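Local structure of cDNA FLJ56608, highly similar to Homo sapiens chloride channel, calcium activated, family member 1 (CLCA1), mRNA (6PYO) at residues S93-I98 and N125-S130; G43-M48 and R99-T104; E146-S151 and G156-A161. The protein probably takes part in calcium-activated chloride conductance and the control of mucus secretion, this chain being its calcium-binding von Willebrand factor A (VWA) domain. All coordinates share one frame; numbering follows the deposited sequence.

Interaction 1. Residues S93-I98 and N125-S130; sequences SAFTVI and NEVKQS
F95 reaches across from helix 87-99 to meet S130, the last residue of helix 124-130, and V127 a turn before it; every close contact across the pair involves its ring. The two segments run roughly alongside each other, 29° between their directions, with axes 11.7 Å apart at closest approach. The pair illustrates how a single large aromatic side chain can bridge helices whose backbones stay well separated.

The main apolar interaction is a CH-pi contact. S130 CB sits over one face of the F95 ring, 3.9 Å from its centroid, while S130 OG comes within 3.3 Å of F95 CZ. V127 approaches differently, at the ring edge and near its plane, with CG2 4.0 Å from F95 CZ. The bond from CA to CB of F95 already points at helix 124-130, and with CG anti to the carbonyl carbon (chi1 -64°) the ring comes to lie against S130 CB.

The hydroxyl of S130 bonds within and just beyond its own helix. OG lies between the backbone N and carbonyl carbon (chi1 76°), folded back to donate 2.8 Å to V127 O in the carbonyl plane, on a lone pair. V127 O also accepts from S130 N, and S130 OG is further bonded to A132 N, so the buried hydroxyl is satisfied while its CB faces the ring. The polar link between the helices is a salt bridge from E126 to R92, just before 93-98.

Within the Rossmann-like VWA fold, F95 also packs on I109 of strand 108-113, and A94 and I98 rest on strands 8-14 and 108-113, so helix 87-99 lies on the sheet with helix 124-130 alongside.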
loop_
_atom_site.group_PDB
_atom_site.type_symbol
_atom_site.label_atom_id
_atom_site.label_comp_id
_atom_site.label_asym_id
_atom_site.label_seq_id
_atom_site.Cartn_x
_atom_site.Cartn_y
_atom_site.Cartn_z
ATOM N N SER A 93 -9.113 -3.877 -1.599
ATOM C CA SER A 93 -9.399 -3.534 -0.208
ATOM C C SER A 93 -9.011 -2.088 0.115
ATOM O O SER A 93 -9.730 -1.386 0.832
ATOM C CB SER A 93 -8.672 -4.511 0.703
ATOM O OG SER A 93 -8.825 -4.146 2.044
ATOM N N ALA A 94 -7.876 -1.618 -0.406
ATOM C CA ALA A 94 -7.505 -0.218 -0.208
ATOM C C ALA A 94 -8.584 0.719 -0.750
ATOM O O ALA A 94 -8.971 1.704 -0.096
ATOM C CB ALA A 94 -6.152 0.039 -0.860
ATOM N N PHE A 95 -9.081 0.426 -1.950
ATOM C CA PHE A 95 -10.121 1.262 -2.546
ATOM C C PHE A 95 -11.370 1.279 -1.680
ATOM O O PHE A 95 -11.989 2.335 -1.486
ATOM C CB PHE A 95 -10.469 0.787 -3.967
ATOM C CG PHE A 95 -9.333 0.911 -4.950
ATOM C CD1 PHE A 95 -8.255 1.720 -4.681
ATOM C CD2 PHE A 95 -9.347 0.199 -6.147
ATOM C CE1 PHE A 95 -7.185 1.831 -5.589
ATOM C CE2 PHE A 95 -8.300 0.296 -7.039
ATOM C CZ PHE A 95 -7.215 1.124 -6.759
ATOM N N THR A 96 -11.763 0.121 -1.151
ATOM C CA THR A 96 -12.890 0.085 -0.216
ATOM C C THR A 96 -12.601 0.907 1.036
ATOM O O THR A 96 -13.488 1.597 1.564
ATOM C CB THR A 96 -13.187 -1.369 0.171
ATOM O OG1 THR A 96 -13.272 -2.153 -1.018
ATOM C CG2 THR A 96 -14.491 -1.475 0.934
ATOM N N VAL A 97 -11.359 0.838 1.536
ATOM C CA VAL A 97 -11.032 1.573 2.747
ATOM C C VAL A 97 -11.184 3.062 2.478
ATOM O O VAL A 97 -11.775 3.799 3.274
ATOM C CB VAL A 97 -9.613 1.208 3.231
ATOM C CG1 VAL A 97 -9.067 2.292 4.177
ATOM C CG2 VAL A 97 -9.609 -0.204 3.875
ATOM N N ILE A 98 -10.707 3.508 1.311
ATOM C CA ILE A 98 -10.740 4.928 1.006
ATOM C C ILE A 98 -12.165 5.376 0.808
ATOM O O ILE A 98 -12.605 6.384 1.379
ATOM C CB ILE A 98 -9.880 5.235 -0.224
ATOM C CG1 ILE A 98 -8.401 5.015 0.124
ATOM C CG2 ILE A 98 -10.103 6.689 -0.616
ATOM C CD1 ILE A 98 -7.527 4.833 -1.095
ATOM N N ASN A 125 -8.180 -2.567 -14.995
ATOM C CA ASN A 125 -9.395 -1.785 -15.201
ATOM C C ASN A 125 -9.797 -1.035 -13.931
ATOM O O ASN A 125 -9.911 0.195 -13.927
ATOM C CB ASN A 125 -10.530 -2.706 -15.677
ATOM C CG ASN A 125 -11.822 -1.950 -15.950
ATOM O OD1 ASN A 125 -11.884 -1.114 -16.860
ATOM N ND2 ASN A 125 -12.866 -2.244 -15.167
ATOM N N GLU A 126 -10.016 -1.769 -12.839
ATOM C CA GLU A 126 -10.455 -1.137 -11.598
ATOM C C GLU A 126 -9.483 -0.047 -11.178
ATOM O O GLU A 126 -9.894 1.040 -10.737
ATOM C CB GLU A 126 -10.579 -2.186 -10.485
ATOM C CG GLU A 126 -11.637 -3.229 -10.685
ATOM C CD GLU A 126 -11.356 -4.491 -9.877
ATOM O OE1 GLU A 126 -10.600 -5.360 -10.359
ATOM O OE2 GLU A 126 -11.880 -4.605 -8.752
ATOM N N VAL A 127 -8.189 -0.323 -11.342
ATOM C CA VAL A 127 -7.161 0.637 -10.968
ATOM C C VAL A 127 -7.274 1.885 -11.834
ATOM O O VAL A 127 -7.317 3.019 -11.319
ATOM C CB VAL A 127 -5.772 -0.010 -11.074
ATOM C CG1 VAL A 127 -4.719 1.036 -11.244
ATOM C CG2 VAL A 127 -5.526 -0.871 -9.830
ATOM N N LYS A 128 -7.370 1.693 -13.157
ATOM C CA LYS A 128 -7.536 2.841 -14.033
ATOM C C LYS A 128 -8.791 3.590 -13.639
ATOM O O LYS A 128 -8.777 4.822 -13.534
ATOM C CB LYS A 128 -7.577 2.405 -15.513
ATOM C CG LYS A 128 -6.198 2.122 -16.147
ATOM C CD LYS A 128 -6.290 1.469 -17.560
ATOM C CE LYS A 128 -6.757 -0.012 -17.522
ATOM N NZ LYS A 128 -6.462 -0.842 -18.754
ATOM N N GLN A 129 -9.863 2.854 -13.307
ATOM C CA GLN A 129 -11.115 3.537 -13.009
ATOM C C GLN A 129 -11.008 4.316 -11.712
ATOM O O GLN A 129 -11.721 5.312 -11.516
ATOM C CB GLN A 129 -12.269 2.544 -12.897
ATOM C CG GLN A 129 -13.429 2.842 -13.815
ATOM C CD GLN A 129 -13.159 2.423 -15.240
ATOM O OE1 GLN A 129 -12.934 3.258 -16.118
ATOM N NE2 GLN A 129 -13.186 1.115 -15.483
ATOM N N SER A 130 -10.124 3.876 -10.814
ATOM C CA SER A 130 -10.127 4.461 -9.478
ATOM C C SER A 130 -9.608 5.890 -9.496
ATOM O O SER A 130 -10.066 6.711 -8.698
ATOM C CB SER A 130 -9.303 3.608 -8.516
ATOM O OG SER A 130 -7.905 3.765 -8.699
#

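Interaction 2. Residues G43-M48 and R99-T104; sequences GSWVGM and RKKYPT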
loop_
_atom_site.group_PDB
_atom_site.type_symbol
_atom_site.label_atom_id
_atom_site.label_comp_id
_atom_site.label_asym_id
_atom_site.label_seq_id
_atom_site.Cartn_x
_atom_site.Cartn_y
_atom_site.Cartn_z
ATOM N N GLY A 43 -2.236 16.032 9.083
ATOM C CA GLY A 43 -3.516 16.265 8.463
ATOM C C GLY A 43 -3.882 15.295 7.375
ATOM O O GLY A 43 -5.036 15.287 6.928
ATOM N N SER A 44 -2.953 14.446 6.970
ATOM C CA SER A 44 -3.250 13.389 6.021
ATOM C C SER A 44 -4.149 12.312 6.629
ATOM O O SER A 44 -4.022 11.963 7.811
ATOM C CB SER A 44 -1.968 12.723 5.582
ATOM O OG SER A 44 -1.129 13.663 4.981
ATOM N N TRP A 45 -5.033 11.746 5.772
ATOM C CA TRP A 45 -5.800 10.562 6.071
ATOM C C TRP A 45 -5.007 9.354 5.605
ATOM O O TRP A 45 -4.530 9.324 4.469
ATOM C CB TRP A 45 -7.179 10.633 5.374
ATOM C CG TRP A 45 -8.014 11.727 5.970
ATOM C CD1 TRP A 45 -8.100 13.038 5.556
ATOM C CD2 TRP A 45 -8.854 11.612 7.120
ATOM N NE1 TRP A 45 -8.974 13.728 6.376
ATOM C CE2 TRP A 45 -9.437 12.876 7.350
ATOM C CE3 TRP A 45 -9.179 10.553 7.970
ATOM C CZ2 TRP A 45 -10.329 13.099 8.404
ATOM C CZ3 TRP A 45 -10.051 10.780 9.009
ATOM C CH2 TRP A 45 -10.608 12.044 9.220
ATOM N N VAL A 46 -4.915 8.336 6.453
ATOM C CA VAL A 46 -3.987 7.239 6.216
ATOM C C VAL A 46 -4.638 5.953 6.670
ATOM O O VAL A 46 -5.079 5.849 7.824
ATOM C CB VAL A 46 -2.635 7.439 6.946
ATOM C CG1 VAL A 46 -1.782 6.170 6.770
ATOM C CG2 VAL A 46 -1.930 8.652 6.396
ATOM N N GLY A 47 -4.664 4.962 5.777
ATOM C CA GLY A 47 -5.172 3.648 6.098
ATOM C C GLY A 47 -4.097 2.613 5.838
ATOM O O GLY A 47 -3.035 2.913 5.296
ATOM N N MET A 48 -4.386 1.372 6.228
ATOM C CA MET A 48 -3.376 0.336 6.124
ATOM C C MET A 48 -4.045 -1.004 5.896
ATOM O O MET A 48 -4.895 -1.449 6.695
ATOM C CB MET A 48 -2.470 0.296 7.362
ATOM C CG MET A 48 -1.559 -0.939 7.386
ATOM S SD MET A 48 -0.378 -0.991 8.779
ATOM C CE MET A 48 -0.317 0.739 9.252
ATOM N N ARG A 99 -12.912 4.615 0.009
ATOM C CA ARG A 99 -14.273 4.955 -0.348
ATOM C C ARG A 99 -15.225 4.887 0.810
ATOM O O ARG A 99 -16.396 5.249 0.620
ATOM C CB ARG A 99 -14.799 4.036 -1.446
ATOM C CG ARG A 99 -14.169 4.319 -2.774
ATOM C CD ARG A 99 -14.436 3.244 -3.812
ATOM N NE ARG A 99 -13.801 3.638 -5.066
ATOM C CZ ARG A 99 -13.328 2.785 -5.962
ATOM N NH1 ARG A 99 -13.402 1.469 -5.730
ATOM N NH2 ARG A 99 -12.768 3.252 -7.074
ATOM N N LYS A 100 -14.795 4.406 1.985
ATOM C CA LYS A 100 -15.690 4.590 3.128
ATOM C C LYS A 100 -15.888 6.068 3.452
ATOM O O LYS A 100 -16.841 6.417 4.158
ATOM C CB LYS A 100 -15.189 3.863 4.378
ATOM C CG LYS A 100 -15.158 2.330 4.205
ATOM C CD LYS A 100 -15.565 1.618 5.481
ATOM C CE LYS A 100 -14.974 0.207 5.575
ATOM N NZ LYS A 100 -15.532 -0.741 4.578
ATOM N N LYS A 101 -15.001 6.952 2.962
ATOM C CA LYS A 101 -15.044 8.375 3.301
ATOM C C LYS A 101 -14.933 9.265 2.078
ATOM O O LYS A 101 -15.546 10.342 2.044
ATOM C CB LYS A 101 -13.902 8.752 4.288
ATOM C CG LYS A 101 -14.091 8.276 5.730
ATOM C CD LYS A 101 -14.620 9.418 6.613
ATOM C CE LYS A 101 -13.488 10.219 7.279
ATOM N NZ LYS A 101 -13.885 11.595 7.746
ATOM N N TYR A 102 -14.162 8.850 1.081
ATOM C CA TYR A 102 -13.684 9.743 0.038
ATOM C C TYR A 102 -13.618 9.022 -1.298
ATOM O O TYR A 102 -13.470 7.795 -1.349
ATOM C CB TYR A 102 -12.292 10.287 0.393
ATOM C CG TYR A 102 -12.264 11.079 1.688
ATOM C CD1 TYR A 102 -12.948 12.290 1.798
ATOM C CD2 TYR A 102 -11.536 10.643 2.790
ATOM C CE1 TYR A 102 -12.925 13.033 2.979
ATOM C CE2 TYR A 102 -11.514 11.367 3.973
ATOM C CZ TYR A 102 -12.213 12.555 4.069
ATOM O OH TYR A 102 -12.179 13.272 5.258
ATOM N N PRO A 103 -13.674 9.769 -2.397
ATOM C CA PRO A 103 -13.293 9.193 -3.695
ATOM C C PRO A 103 -11.826 8.791 -3.734
ATOM O O PRO A 103 -10.985 9.290 -2.982
ATOM C CB PRO A 103 -13.570 10.322 -4.696
ATOM C CG PRO A 103 -14.067 11.519 -3.887
ATOM C CD PRO A 103 -13.832 11.237 -2.441
ATOM N N THR A 104 -11.522 7.864 -4.646
ATOM C CA THR A 104 -10.158 7.401 -4.839
ATOM C C THR A 104 -9.385 8.254 -5.838
ATOM O O THR A 104 -8.149 8.254 -5.808
ATOM C CB THR A 104 -10.158 5.940 -5.305
ATOM O OG1 THR A 104 -11.155 5.759 -6.323
ATOM C CG2 THR A 104 -10.465 5.019 -4.150
#
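W45 is met by Y102 and K101 on one face of its indole, a contact between the first residue of strand 45-51 in the central sheet of this Rossmann-like VWA fold and the loop that leads from helix 87-99 to strand 108-113. It is a good example of aromatic and cationic groups sharing a single ring surface at the surface of an alpha/beta domain.

The aromatic pair is edge-to-face. Y102 turns its edge toward the indole face with the planes inclined at 57°, and the centroid of its ring is 5.1 Å from that of the W45 five-membered ring. On the apolar side of this pairing, Y102 CE2 stands 4.0 Å from W45 CG. Y102 also packs on I8 and L61, tying the loop to two strands of the sheet.

K101 takes the six-membered half. Bends at chi2 and chi3 (-100° and -91°) fold its chain back over the indole, so that CE lies over the face, 4.2 Å from the centroid of the six-membered ring, in a CH-pi contact. NZ makes an off-centre cation-pi contact at 4.2 Å from the same centroid, and its nearest indole atom is W45 CH2.

Hydrogen bonding contributes little directly. K101 NZ makes a weak bond to Y102 OH, so the two groups over the indole also lie next to each other. W45 NE1 spends its hydrogen on Q6 OE1, while the Y102 hydroxyl rests 3.2 Å above the indole plane: OH is 3.4 Å from W45 NE1, at an angle too poor for a hydrogen bond.

Interaction 3. Residues E146-S151 and G156-A161; sequences ELEELS and GLQTYA
E148 sends its side chain across to Q158, where the closest approach is between CG of the glutamate and NE2 of the glutamine, at 3.6 Å. Setting CG anti to the backbone N (chi1 168°) and extending the chain beyond it lays the aliphatic part of E148 beside the amide. The carboxylate and amide planes are 53° apart, and the two groups do not bond each other: E148 OE2 bonds Q145 NE2, while K152 NZ bonds Q158 OE1 and forms a weak, long ion pair with E148 OE1.

L147, just before E148, and L150, two residues after it, turn to the sheet, L147 packing on T136, A138, L111 and T113, L150 on L111. This is the helix of a beta-alpha-beta unit, in which strand 133-138 leads through helix 145-152 to the short edge strand 158-159, and the contact spans the return from helix to strand.

S151 does most of the joining. Its CB presses on Q158 CG at 3.3 Å, a close carbon-to-carbon contact, while its OG, beside the backbone N, is bonded to T136 OG1 and I134 O of the preceding strand. The carbonyl of S151 closes the turn: G156 N donates to S151 O over 3.0 Å, tilted 28° from the carbonyl plane, and T154 OG1 bonds that same oxygen.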
loop_
_atom_site.group_PDB
_atom_site.type_symbol
_atom_site.label_atom_id
_atom_site.label_comp_id
_atom_site.label_asym_id
_atom_site.label_seq_id
_atom_site.Cartn_x
_atom_site.Cartn_y
_atom_site.Cartn_z
ATOM N N GLU A 146 4.070 -6.127 -14.377
ATOM C CA GLU A 146 2.823 -5.449 -14.039
ATOM C C GLU A 146 2.915 -4.538 -12.800
ATOM O O GLU A 146 2.110 -3.613 -12.691
ATOM C CB GLU A 146 1.722 -6.501 -13.852
ATOM C CG GLU A 146 1.215 -7.126 -15.148
ATOM C CD GLU A 146 1.992 -8.371 -15.563
ATOM O OE1 GLU A 146 3.114 -8.591 -15.055
ATOM O OE2 GLU A 146 1.470 -9.137 -16.398
ATOM N N LEU A 147 3.885 -4.745 -11.901
ATOM C CA LEU A 147 4.083 -3.860 -10.749
ATOM C C LEU A 147 4.470 -2.456 -11.209
ATOM O O LEU A 147 3.778 -1.458 -10.917
ATOM C CB LEU A 147 5.167 -4.465 -9.844
ATOM C CG LEU A 147 5.437 -3.759 -8.518
ATOM C CD1 LEU A 147 4.148 -3.857 -7.723
ATOM C CD2 LEU A 147 6.614 -4.231 -7.727
ATOM N N GLU A 148 5.582 -2.376 -11.960
ATOM C CA GLU A 148 5.941 -1.140 -12.650
ATOM C C GLU A 148 4.740 -0.579 -13.390
ATOM O O GLU A 148 4.436 0.611 -13.285
ATOM C CB GLU A 148 7.103 -1.376 -13.626
ATOM C CG GLU A 148 7.346 -0.203 -14.611
ATOM C CD GLU A 148 8.468 -0.461 -15.639
ATOM O OE1 GLU A 148 9.661 -0.234 -15.306
ATOM O OE2 GLU A 148 8.156 -0.884 -16.782
ATOM N N GLU A 149 4.041 -1.416 -14.152
ATOM C CA GLU A 149 2.936 -0.861 -14.929
ATOM C C GLU A 149 1.843 -0.279 -14.042
ATOM O O GLU A 149 1.162 0.671 -14.445
ATOM C CB GLU A 149 2.358 -1.907 -15.883
ATOM C CG GLU A 149 3.313 -2.267 -17.058
ATOM C CD GLU A 149 3.760 -1.064 -17.895
ATOM O OE1 GLU A 149 2.887 -0.290 -18.347
ATOM O OE2 GLU A 149 4.988 -0.894 -18.096
ATOM N N LEU A 150 1.639 -0.831 -12.841
ATOM C CA LEU A 150 0.719 -0.200 -11.904
ATOM C C LEU A 150 1.111 1.251 -11.664
ATOM O O LEU A 150 0.263 2.150 -11.683
ATOM C CB LEU A 150 0.699 -0.946 -10.568
ATOM C CG LEU A 150 -0.086 -2.243 -10.498
ATOM C CD1 LEU A 150 0.099 -2.889 -9.118
ATOM C CD2 LEU A 150 -1.560 -2.022 -10.775
ATOM N N SER A 151 2.403 1.484 -11.392
ATOM C CA SER A 151 2.862 2.857 -11.215
ATOM C C SER A 151 2.718 3.690 -12.499
ATOM O O SER A 151 2.165 4.806 -12.487
ATOM C CB SER A 151 4.321 2.870 -10.760
ATOM O OG SER A 151 4.436 2.406 -9.437
ATOM N N GLY A 156 2.245 7.060 -10.441
ATOM C CA GLY A 156 2.875 6.852 -9.161
ATOM C C GLY A 156 4.358 6.758 -9.296
ATOM O O GLY A 156 4.866 6.601 -10.391
ATOM N N LEU A 157 5.054 6.862 -8.165
ATOM C CA LEU A 157 6.499 6.674 -8.150
ATOM C C LEU A 157 6.879 5.209 -7.917
ATOM O O LEU A 157 6.196 4.469 -7.197
ATOM C CB LEU A 157 7.151 7.529 -7.070
ATOM C CG LEU A 157 6.808 9.035 -7.129
ATOM C CD1 LEU A 157 7.621 9.797 -6.072
ATOM C CD2 LEU A 157 7.075 9.612 -8.497
ATOM N N GLN A 158 7.988 4.808 -8.538
ATOM C CA GLN A 158 8.575 3.482 -8.396
ATOM C C GLN A 158 9.924 3.602 -7.707
ATOM O O GLN A 158 10.697 4.514 -8.011
ATOM C CB GLN A 158 8.779 2.819 -9.751
ATOM C CG GLN A 158 7.637 2.947 -10.711
ATOM C CD GLN A 158 8.108 2.811 -12.153
ATOM O OE1 GLN A 158 7.566 3.450 -13.055
ATOM N NE2 GLN A 158 9.119 1.968 -12.378
ATOM N N THR A 159 10.225 2.667 -6.808
ATOM C CA THR A 159 11.485 2.690 -6.072
ATOM C C THR A 159 11.907 1.257 -5.751
ATOM O O THR A 159 11.130 0.306 -5.909
ATOM C CB THR A 159 11.381 3.570 -4.811
ATOM O OG1 THR A 159 12.422 3.226 -3.894
ATOM C CG2 THR A 159 10.031 3.442 -4.128
ATOM N N TYR A 160 13.175 1.121 -5.322
ATOM C CA TYR A 160 13.909 -0.148 -5.240
ATOM C C TYR A 160 14.036 -0.807 -6.617
ATOM O O TYR A 160 14.294 -2.011 -6.710
ATOM C CB TYR A 160 13.256 -1.111 -4.239
ATOM C CG TYR A 160 14.159 -1.682 -3.142
ATOM C CD1 TYR A 160 14.214 -1.081 -1.885
ATOM C CD2 TYR A 160 14.918 -2.842 -3.350
ATOM C CE1 TYR A 160 15.012 -1.589 -0.880
ATOM C CE2 TYR A 160 15.728 -3.357 -2.344
ATOM C CZ TYR A 160 15.767 -2.721 -1.113
ATOM O OH TYR A 160 16.563 -3.206 -0.112
ATOM N N ALA A 161 13.868 -0.027 -7.690
ATOM C CA ALA A 161 13.789 -0.558 -9.051
ATOM C C ALA A 161 14.281 0.458 -10.092
ATOM O O ALA A 161 13.529 0.883 -10.975
ATOM C CB ALA A 161 12.346 -0.985 -9.361
#

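How the interactions relate
Interactions 1 and 2 have centres 12 Å apart and touch directly, and residues 93-98 run straight on into 99-104. T104 OG1 lies 2.8 Å from S130 O, a probable hydrogen bond, and I98 CG2 packs 3.6 Å from P103 O. Interaction 3 is linked more thinly to interaction 1, its centre about 17 Å away, through V127 CG2 and L150 CD2 at 4.2 Å. Interactions 2 and 3 do not meet, their nearest atoms being about 11 Å apart, yet both reach the same sheet. None of the six segments contains S16, S18 or T85, which bind calcium at the metal-ion-dependent adhesion site (MIDAS); a different calcium ion lies about 12 Å from the W45 side chain.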